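Local structure of N-acetylglucosaminidase (Paenibacillus barengoltzii, 6INX) at residues A[281-284]-A[285-288]. The protein probably hydrolyses beta-linked N-acetylglucosamine-containing glycans, by the substrate-assisted, retaining mechanism of glycoside hydrolase family 18. Numbering follows the deposited sequence.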
ATOM      1  N   TYR A 281     -20.920  -6.090 -11.611  1.00 13.28           N
ATOM      2  CA  TYR A 281     -19.903  -6.132 -12.642  1.00 14.58           C
ATOM      3  C   TYR A 281     -18.900  -7.225 -12.308  1.00 14.18           C
ATOM      4  O   TYR A 281     -18.724  -7.602 -11.143  1.00 14.40           O
ATOM      5  CB  TYR A 281     -19.193  -4.783 -12.742  1.00 15.60           C
ATOM      6  CG  TYR A 281     -20.146  -3.668 -13.092  1.00 15.93           C
ATOM      7  CD1 TYR A 281     -20.656  -3.546 -14.385  1.00 17.05           C
ATOM      8  CD2 TYR A 281     -20.554  -2.750 -12.139  1.00 15.01           C
ATOM      9  CE1 TYR A 281     -21.528  -2.539 -14.709  1.00 18.28           C
ATOM     10  CE2 TYR A 281     -21.430  -1.727 -12.455  1.00 16.65           C
ATOM     11  CZ  TYR A 281     -21.911  -1.626 -13.748  1.00 17.35           C
ATOM     12  OH  TYR A 281     -22.793  -0.619 -14.064  1.00 22.49           O
ATOM     13  N   TRP A 282     -18.272  -7.764 -13.341  1.00 15.42           N
ATOM     14  CA  TRP A 282     -17.239  -8.775 -13.197  1.00 13.83           C
ATOM     15  C   TRP A 282     -15.928  -8.204 -13.712  1.00 14.53           C
ATOM     16  O   TRP A 282     -15.859  -7.717 -14.847  1.00 14.93           O
ATOM     17  CB  TRP A 282     -17.608 -10.051 -13.963  1.00 14.30           C
ATOM     18  CG  TRP A 282     -16.554 -11.125 -13.917  1.00 13.28           C
ATOM     19  CD1 TRP A 282     -15.717 -11.502 -14.926  1.00 17.00           C
ATOM     20  CD2 TRP A 282     -16.211 -11.953 -12.789  1.00 12.54           C
ATOM     21  NE1 TRP A 282     -14.883 -12.509 -14.503  1.00 16.63           N
ATOM     22  CE2 TRP A 282     -15.165 -12.801 -13.195  1.00 14.68           C
ATOM     23  CE3 TRP A 282     -16.691 -12.056 -11.480  1.00 15.49           C
ATOM     24  CZ2 TRP A 282     -14.597 -13.745 -12.344  1.00 16.73           C
ATOM     25  CZ3 TRP A 282     -16.117 -12.996 -10.636  1.00 13.31           C
ATOM     26  CH2 TRP A 282     -15.085 -13.824 -11.070  1.00 15.90           C
ATOM     27  N   ASP A 283     -14.902  -8.231 -12.867  1.00 12.96           N
ATOM     28  CA  ASP A 283     -13.555  -7.819 -13.256  1.00 11.47           C
ATOM     29  C   ASP A 283     -12.842  -9.052 -13.800  1.00 13.21           C
ATOM     30  O   ASP A 283     -12.419  -9.927 -13.039  1.00 14.33           O
ATOM     31  CB  ASP A 283     -12.835  -7.227 -12.047  1.00 13.41           C
ATOM     32  CG  ASP A 283     -11.503  -6.612 -12.397  1.00 15.17           C
ATOM     33  OD1 ASP A 283     -10.824  -7.139 -13.299  1.00 12.52           O
ATOM     34  OD2 ASP A 283     -11.123  -5.617 -11.740  1.00 13.40           O
ATOM     35  N   GLU A 284     -12.722  -9.127 -15.130  1.00 13.52           N
ATOM     36  CA  GLU A 284     -12.124 -10.289 -15.773  1.00 14.85           C
ATOM     37  C   GLU A 284     -10.633 -10.409 -15.508  1.00 15.98           C
ATOM     38  O   GLU A 284     -10.079 -11.498 -15.677  1.00 18.34           O
ATOM     39  CB  GLU A 284     -12.376 -10.256 -17.287  1.00 18.83           C
ATOM     40  CG  GLU A 284     -13.826 -10.461 -17.688  1.00 27.74           C
ATOM     41  CD  GLU A 284     -14.008 -10.560 -19.192  1.00 39.73           C
ATOM     42  OE1 GLU A 284     -13.415 -11.473 -19.808  1.00 41.87           O
ATOM     43  OE2 GLU A 284     -14.746  -9.726 -19.759  1.00 44.53           O
ATOM     44  N   GLU A 285      -9.964  -9.328 -15.110  1.00 13.97           N
ATOM     45  CA  GLU A 285      -8.550  -9.463 -14.799  1.00 13.00           C
ATOM     46  C   GLU A 285      -8.346  -9.950 -13.371  1.00 13.66           C
ATOM     47  O   GLU A 285      -7.602 -10.902 -13.140  1.00 14.86           O
ATOM     48  CB  GLU A 285      -7.801  -8.148 -15.023  1.00 16.89           C
ATOM     49  CG  GLU A 285      -6.293  -8.327 -14.877  1.00 17.34           C
ATOM     50  CD  GLU A 285      -5.514  -7.064 -15.194  1.00 20.38           C
ATOM     51  OE1 GLU A 285      -6.130  -5.985 -15.242  1.00 20.13           O
ATOM     52  OE2 GLU A 285      -4.286  -7.152 -15.388  1.00 26.73           O
ATOM     53  N   ALA A 286      -9.026  -9.320 -12.417  1.00 13.17           N
ATOM     54  CA  ALA A 286      -8.860  -9.697 -11.021  1.00 10.06           C
ATOM     55  C   ALA A 286      -9.580 -10.993 -10.690  1.00 11.69           C
ATOM     56  O   ALA A 286      -9.283 -11.604  -9.659  1.00 11.20           O
ATOM     57  CB  ALA A 286      -9.400  -8.575 -10.132  1.00 12.45           C
ATOM     58  N   LYS A 287     -10.534 -11.404 -11.535  1.00 12.14           N
ATOM     59  CA  LYS A 287     -11.466 -12.501 -11.241  1.00 14.65           C
ATOM     60  C   LYS A 287     -12.301 -12.218  -9.988  1.00 12.36           C
ATOM     61  O   LYS A 287     -12.408 -13.049  -9.081  1.00 12.84           O
ATOM     62  CB  LYS A 287     -10.775 -13.871 -11.162  1.00 14.18           C
ATOM     63  CG  LYS A 287      -9.866 -14.246 -12.336  1.00 16.51           C
ATOM     64  CD  LYS A 287     -10.584 -14.183 -13.671  1.00 20.23           C
ATOM     65  CE  LYS A 287      -9.655 -14.642 -14.794  1.00 20.62           C
ATOM     66  NZ  LYS A 287     -10.176 -14.277 -16.144  1.00 22.43           N
ATOM     67  N   ALA A 288     -12.910 -11.032  -9.945  1.00 11.65           N
ATOM     68  CA  ALA A 288     -13.660 -10.597  -8.773  1.00 11.92           C
ATOM     69  C   ALA A 288     -14.935  -9.858  -9.157  1.00 11.91           C
ATOM     70  O   ALA A 288     -14.925  -9.048 -10.099  1.00 11.87           O
ATOM     71  CB  ALA A 288     -12.801  -9.683  -7.882  1.00 12.00           C
TER
HETATM   72  O   HOH W   1     -13.204 -14.294 -16.163  1.00 21.08           O
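One face of the Trp282 indole is met by Ala288 N, 3.7 Å above the plane and offset toward the rim. Its six-membered ring does most of the touching: CH2 comes 3.4 Å from Lys287 C, which approaches obliquely, and CE3 and CZ3 rest near Ala288 C. At the ring edge, in plane, a water accepts from Trp282 NE1 and from Lys287 NZ, tying indole to ammonium. The lysine chain bends at chi2 (-56°), which folds NZ back to Glu284 O, a bond of 2.8 Å in the carbonyl plane. The second flat group, the Asp283 carboxylate, is turned into the bend because CG stands anti to the backbone N (chi1 -173°). Its OD1 takes two backbone donors, Ala286 N from above the carboxylate plane at 3.0 Å and almost straight, Glu285 N nearly along the C-O axis. The Ala286 methyl packs against Asp283 CG, while OD2 bonds to His197. With an alanine here, the Glu285 and Ala286 amides would probably be left without their shared acceptor, and His197 without its carboxylate partner. Here is a worked example of a hairpin closed by a G1 beta bulge: Lys287, with a left-handed backbone (phi 60°), and Ala288 both face Asp283. Asp283 N gives a firm bond of 2.9 Å to Ala288 O, whereas Lys287 N and Ala288 N both reach Asp283 O weakly. The hairpin connects strand 279-283, outermost in the five-stranded antiparallel sheet of this chain, to strand 288-292; Met304 and Tyr308 of helix 303-316 meet Trp282 and Lys287, and the loops carrying His197, Tyr202 and Thr205 adjoin the turn.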